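Long-range contact in periplasmic cell division protein (SufI) (Aquifex aeolicus, PDB 6SYY), which is probably a copper-dependent oxidase of the multicopper oxidase family, its four bound copper ions serving to oxidise substrates: residues A[424-436]-A[515-527]. Numbering follows the deposited sequence. Where two conformers were deposited one is given.
Sequences INNPKVLFEQNNG and HDEGMMVNYRVNA
Glu432 and Gln433 pair in parallel with Arg524 and Val525, the short strand 432-433 edging a cupredoxin-type sheet through backbone bonds such as Gln433 N to Arg524 O (2.8 Å). On the face bearing Glu432, Arg524, extended from CG to NE, is long enough to reach the 424-428 loop: NH1 donates to Asn426 OD1 (3.1 Å) at the guanidinium edge, an amide also held by Asp423 through ND2. NE points almost straight at Asn526 OD1 (2.8 Å, 178°). Asparagine suits this place because it also donates: ND2 meets the anti lone pair of Glu432 OE2 (2.8 Å) and Asn434 OD1. Glu432 runs alongside the arginine, its OE2 well off the guanidinium plane, a long salt bridge of charge alone. With an alanine at Arg524, Asn526 OD1 would probably lose its donor while still facing Glu432 OE2, and that carboxylate its nearby positive charge. Asn522 ND2 serves both Lys428 O (3.2 Å) and Tyr133 OH. Inward, Phe431, chi1 63°, offers a flat face to Tyr523 CB (3.7 Å from the centroid); the near-parallel rings barely overlap. Tyr523 OH hydrogen-bonds to His456 O, leading toward the copper site. Polar network and buried aromatic pair thus hold edge strand 432-433 against strand 520-525.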
loop_
_atom_site.group_PDB
_atom_site.type_symbol
_atom_site.label_atom_id
_atom_site.label_comp_id
_atom_site.label_asym_id
_atom_site.label_seq_id
_atom_site.Cartn_x
_atom_site.Cartn_y
_atom_site.Cartn_z
ATOM N N ILE A 424 -12.943 -9.295 -22.865
ATOM C CA ILE A 424 -12.093 -8.868 -21.756
ATOM C C ILE A 424 -10.636 -9.247 -21.990
ATOM O O ILE A 424 -9.746 -8.701 -21.329
ATOM C CB ILE A 424 -12.579 -9.429 -20.404
ATOM C CG1 ILE A 424 -12.230 -10.909 -20.261
ATOM C CG2 ILE A 424 -14.074 -9.214 -20.236
ATOM C CD1 ILE A 424 -12.347 -11.411 -18.839
ATOM N N ASN A 425 -10.366 -10.160 -22.927
ATOM C CA ASN A 425 -8.993 -10.484 -23.285
ATOM C C ASN A 425 -8.372 -9.458 -24.224
ATOM O O ASN A 425 -7.142 -9.413 -24.344
ATOM C CB ASN A 425 -8.928 -11.868 -23.928
ATOM C CG ASN A 425 -9.250 -12.974 -22.952
ATOM O OD1 ASN A 425 -8.785 -12.969 -21.811
ATOM N ND2 ASN A 425 -10.052 -13.934 -23.394
ATOM N N ASN A 426 -9.185 -8.641 -24.892
ATOM C CA ASN A 426 -8.690 -7.580 -25.771
ATOM C C ASN A 426 -9.515 -6.320 -25.546
ATOM O O ASN A 426 -10.263 -5.876 -26.426
ATOM C CB ASN A 426 -8.730 -8.027 -27.233
ATOM C CG ASN A 426 -7.833 -9.220 -27.498
ATOM O OD1 ASN A 426 -6.624 -9.073 -27.693
ATOM N ND2 ASN A 426 -8.417 -10.411 -27.495
ATOM N N PRO A 427 -9.392 -5.705 -24.365
ATOM C CA PRO A 427 -10.197 -4.518 -24.068
ATOM C C PRO A 427 -9.549 -3.250 -24.589
ATOM O O PRO A 427 -8.455 -3.290 -25.161
ATOM C CB PRO A 427 -10.246 -4.521 -22.541
ATOM C CG PRO A 427 -8.864 -5.012 -22.179
ATOM C CD PRO A 427 -8.479 -6.024 -23.249
ATOM N N LYS A 428 -10.215 -2.117 -24.388
ATOM C CA LYS A 428 -9.579 -0.836 -24.649
ATOM C C LYS A 428 -8.382 -0.658 -23.722
ATOM O O LYS A 428 -8.435 -1.003 -22.538
ATOM C CB LYS A 428 -10.583 0.305 -24.458
ATOM C CG LYS A 428 -10.010 1.686 -24.710
ATOM C CD LYS A 428 -11.079 2.770 -24.698
ATOM C CE LYS A 428 -10.439 4.149 -24.866
ATOM N NZ LYS A 428 -11.431 5.238 -25.105
ATOM N N VAL A 429 -7.284 -0.152 -24.275
ATOM C CA VAL A 429 -6.097 0.180 -23.499
ATOM C C VAL A 429 -5.708 1.612 -23.826
ATOM O O VAL A 429 -5.851 2.058 -24.971
ATOM C CB VAL A 429 -4.920 -0.782 -23.778
ATOM C CG1 VAL A 429 -5.266 -2.194 -23.329
ATOM C CG2 VAL A 429 -4.534 -0.759 -25.255
ATOM N N LEU A 430 -5.232 2.340 -22.813
ATOM C CA LEU A 430 -4.773 3.702 -23.050
ATOM C C LEU A 430 -3.545 3.712 -23.948
ATOM O O LEU A 430 -3.431 4.552 -24.847
ATOM C CB LEU A 430 -4.470 4.393 -21.723
ATOM C CG LEU A 430 -4.133 5.880 -21.852
ATOM C CD1 LEU A 430 -5.340 6.652 -22.369
ATOM C CD2 LEU A 430 -3.633 6.458 -20.529
ATOM N N PHE A 431 -2.620 2.787 -23.718
ATOM C CA PHE A 431 -1.439 2.651 -24.550
ATOM C C PHE A 431 -0.989 1.202 -24.491
ATOM O O PHE A 431 -1.389 0.441 -23.605
ATOM C CB PHE A 431 -0.309 3.597 -24.108
ATOM C CG PHE A 431 0.210 3.319 -22.727
ATOM C CD1 PHE A 431 -0.371 3.916 -21.622
ATOM C CD2 PHE A 431 1.280 2.461 -22.533
ATOM C CE1 PHE A 431 0.098 3.660 -20.351
ATOM C CE2 PHE A 431 1.753 2.198 -21.262
ATOM C CZ PHE A 431 1.162 2.801 -20.170
ATOM N N GLU A 432 -0.145 0.829 -25.446
ATOM C CA GLU A 432 0.321 -0.539 -25.595
ATOM C C GLU A 432 1.833 -0.538 -25.745
ATOM O O GLU A 432 2.397 0.344 -26.397
ATOM C CB GLU A 432 -0.343 -1.206 -26.805
ATOM C CG GLU A 432 0.060 -2.643 -27.051
ATOM C CD GLU A 432 -0.726 -3.265 -28.186
ATOM O OE1 GLU A 432 -1.770 -2.693 -28.565
ATOM O OE2 GLU A 432 -0.302 -4.318 -28.703
ATOM N N GLN A 433 2.487 -1.524 -25.133
ATOM C CA GLN A 433 3.932 -1.674 -25.207
ATOM C C GLN A 433 4.280 -3.116 -25.552
ATOM O O GLN A 433 3.489 -4.039 -25.340
ATOM C CB GLN A 433 4.613 -1.275 -23.885
ATOM C CG GLN A 433 4.293 0.133 -23.408
ATOM C CD GLN A 433 4.845 1.205 -24.329
ATOM O OE1 GLN A 433 5.726 0.945 -25.150
ATOM N NE2 GLN A 433 4.326 2.419 -24.196
ATOM N N ASN A 434 5.475 -3.302 -26.098
ATOM C CA ASN A 434 6.005 -4.635 -26.321
ATOM C C ASN A 434 6.737 -5.111 -25.075
ATOM O O ASN A 434 7.285 -4.311 -24.312
ATOM C CB ASN A 434 6.951 -4.653 -27.518
ATOM C CG ASN A 434 6.219 -4.574 -28.832
ATOM O OD1 ASN A 434 5.135 -5.134 -28.980
ATOM N ND2 ASN A 434 6.805 -3.874 -29.798
ATOM N N ASN A 435 6.732 -6.427 -24.871
ATOM C CA ASN A 435 7.429 -7.008 -23.731
ATOM C C ASN A 435 8.907 -6.638 -23.777
ATOM O O ASN A 435 9.576 -6.817 -24.798
ATOM C CB ASN A 435 7.254 -8.527 -23.730
ATOM C CG ASN A 435 7.730 -9.169 -22.441
ATOM O OD1 ASN A 435 8.118 -8.481 -21.497
ATOM N ND2 ASN A 435 7.692 -10.496 -22.392
ATOM N N GLY A 436 9.410 -6.102 -22.668
ATOM C CA GLY A 436 10.778 -5.642 -22.593
ATOM C C GLY A 436 10.979 -4.168 -22.873
ATOM O O GLY A 436 12.100 -3.674 -22.709
ATOM N N HIS A 515 -10.425 6.367 -7.848
ATOM C CA HIS A 515 -10.471 5.107 -8.579
ATOM C C HIS A 515 -11.910 4.646 -8.790
ATOM O O HIS A 515 -12.283 4.245 -9.899
ATOM C CB HIS A 515 -9.646 4.063 -7.824
ATOM C CG HIS A 515 -10.005 2.651 -8.151
ATOM N ND1 HIS A 515 -11.041 1.987 -7.530
ATOM C CD2 HIS A 515 -9.467 1.773 -9.029
ATOM C CE1 HIS A 515 -11.130 0.763 -8.015
ATOM N NE2 HIS A 515 -10.187 0.606 -8.928
ATOM N N ASP A 516 -12.743 4.734 -7.748
ATOM C CA ASP A 516 -14.120 4.257 -7.856
ATOM C C ASP A 516 -14.926 5.091 -8.844
ATOM O O ASP A 516 -15.779 4.557 -9.564
ATOM C CB ASP A 516 -14.794 4.261 -6.484
ATOM C CG ASP A 516 -14.526 2.992 -5.696
ATOM O OD1 ASP A 516 -14.029 2.016 -6.291
ATOM O OD2 ASP A 516 -14.814 2.968 -4.480
ATOM N N GLU A 517 -14.677 6.395 -8.899
ATOM C CA GLU A 517 -15.417 7.260 -9.802
ATOM C C GLU A 517 -14.772 7.360 -11.179
ATOM O O GLU A 517 -15.182 8.203 -11.984
ATOM C CB GLU A 517 -15.598 8.645 -9.179
ATOM C CG GLU A 517 -14.330 9.357 -8.835
ATOM C CD GLU A 517 -14.538 10.382 -7.740
ATOM O OE1 GLU A 517 -15.618 10.363 -7.109
ATOM O OE2 GLU A 517 -13.625 11.203 -7.510
ATOM N N GLY A 518 -13.783 6.515 -11.469
ATOM C CA GLY A 518 -13.360 6.281 -12.836
ATOM C C GLY A 518 -11.943 6.683 -13.186
ATOM O O GLY A 518 -11.565 6.559 -14.355
ATOM N N MET A 519 -11.139 7.159 -12.241
ATOM C CA MET A 519 -9.754 7.524 -12.505
ATOM C C MET A 519 -8.908 6.269 -12.659
ATOM O O MET A 519 -8.044 5.992 -11.825
ATOM C CB MET A 519 -9.225 8.408 -11.375
ATOM C CG MET A 519 -7.988 9.196 -11.736
ATOM S SD MET A 519 -7.689 10.576 -10.618
ATOM C CE MET A 519 -6.279 11.338 -11.425
ATOM N N MET A 520 -9.149 5.514 -13.728
ATOM C CA MET A 520 -8.558 4.195 -13.907
ATOM C C MET A 520 -8.647 3.827 -15.381
ATOM O O MET A 520 -9.691 4.035 -16.005
ATOM C CB MET A 520 -9.299 3.173 -13.030
ATOM C CG MET A 520 -9.055 1.720 -13.347
ATOM S SD MET A 520 -9.941 0.664 -12.179
ATOM C CE MET A 520 -11.543 1.461 -12.114
ATOM N N VAL A 521 -7.550 3.311 -15.938
ATOM C CA VAL A 521 -7.503 2.854 -17.325
ATOM C C VAL A 521 -6.725 1.545 -17.384
ATOM O O VAL A 521 -6.045 1.155 -16.434
ATOM C CB VAL A 521 -6.853 3.885 -18.277
ATOM C CG1 VAL A 521 -7.693 5.142 -18.383
ATOM C CG2 VAL A 521 -5.437 4.211 -17.821
ATOM N N ASN A 522 -6.834 0.869 -18.523
ATOM C CA ASN A 522 -5.977 -0.264 -18.835
ATOM C C ASN A 522 -4.790 0.205 -19.664
ATOM O O ASN A 522 -4.875 1.185 -20.408
ATOM C CB ASN A 522 -6.722 -1.344 -19.630
ATOM C CG ASN A 522 -7.903 -1.938 -18.885
ATOM O OD1 ASN A 522 -7.847 -2.181 -17.682
ATOM N ND2 ASN A 522 -8.982 -2.192 -19.614
ATOM N N TYR A 523 -3.679 -0.510 -19.534
ATOM C CA TYR A 523 -2.636 -0.492 -20.546
ATOM C C TYR A 523 -2.249 -1.937 -20.829
ATOM O O TYR A 523 -2.594 -2.851 -20.076
ATOM C CB TYR A 523 -1.418 0.361 -20.134
ATOM C CG TYR A 523 -0.526 -0.245 -19.077
ATOM C CD1 TYR A 523 0.643 -0.908 -19.428
ATOM C CD2 TYR A 523 -0.842 -0.145 -17.729
ATOM C CE1 TYR A 523 1.470 -1.465 -18.465
ATOM C CE2 TYR A 523 -0.020 -0.695 -16.756
ATOM C CZ TYR A 523 1.135 -1.355 -17.132
ATOM O OH TYR A 523 1.966 -1.905 -16.181
ATOM N N ARG A 524 -1.558 -2.141 -21.945
ATOM C CA ARG A 524 -1.291 -3.480 -22.451
ATOM C C ARG A 524 0.203 -3.672 -22.656
ATOM O O ARG A 524 0.892 -2.768 -23.136
ATOM C CB ARG A 524 -2.037 -3.722 -23.766
ATOM C CG ARG A 524 -1.917 -5.128 -24.321
ATOM C CD ARG A 524 -2.598 -5.208 -25.686
ATOM N NE ARG A 524 -2.240 -6.416 -26.423
ATOM C CZ ARG A 524 -3.102 -7.365 -26.770
ATOM N NH1 ARG A 524 -4.385 -7.245 -26.452
ATOM N NH2 ARG A 524 -2.682 -8.430 -27.440
ATOM N N VAL A 525 0.699 -4.849 -22.284
ATOM C CA VAL A 525 2.059 -5.272 -22.603
ATOM C C VAL A 525 1.963 -6.608 -23.325
ATOM O O VAL A 525 1.405 -7.568 -22.781
ATOM C CB VAL A 525 2.951 -5.402 -21.358
ATOM C CG1 VAL A 525 4.387 -5.699 -21.777
ATOM C CG2 VAL A 525 2.874 -4.144 -20.504
ATOM N N ASN A 526 2.509 -6.675 -24.537
ATOM C CA ASN A 526 2.372 -7.873 -25.350
ATOM C C ASN A 526 3.278 -8.986 -24.826
ATOM O O ASN A 526 4.077 -8.797 -23.903
ATOM C CB ASN A 526 2.674 -7.557 -26.813
ATOM C CG ASN A 526 1.668 -6.592 -27.412
ATOM O OD1 ASN A 526 0.460 -6.736 -27.212
ATOM N ND2 ASN A 526 2.161 -5.589 -28.129
ATOM N N ALA A 527 3.132 -10.164 -25.427
ATOM C CA ALA A 527 3.818 -11.370 -24.968
ATOM C C ALA A 527 5.335 -11.270 -25.114
ATOM O O ALA A 527 5.841 -10.703 -26.084
ATOM C CB ALA A 527 3.293 -12.589 -25.725
HETATM O O HOH W 1 -4.824 -10.426 -29.148
HETATM O O HOH W 2 -6.275 -4.790 -25.749
HETATM O O HOH W 3 5.863 -8.471 -27.066
#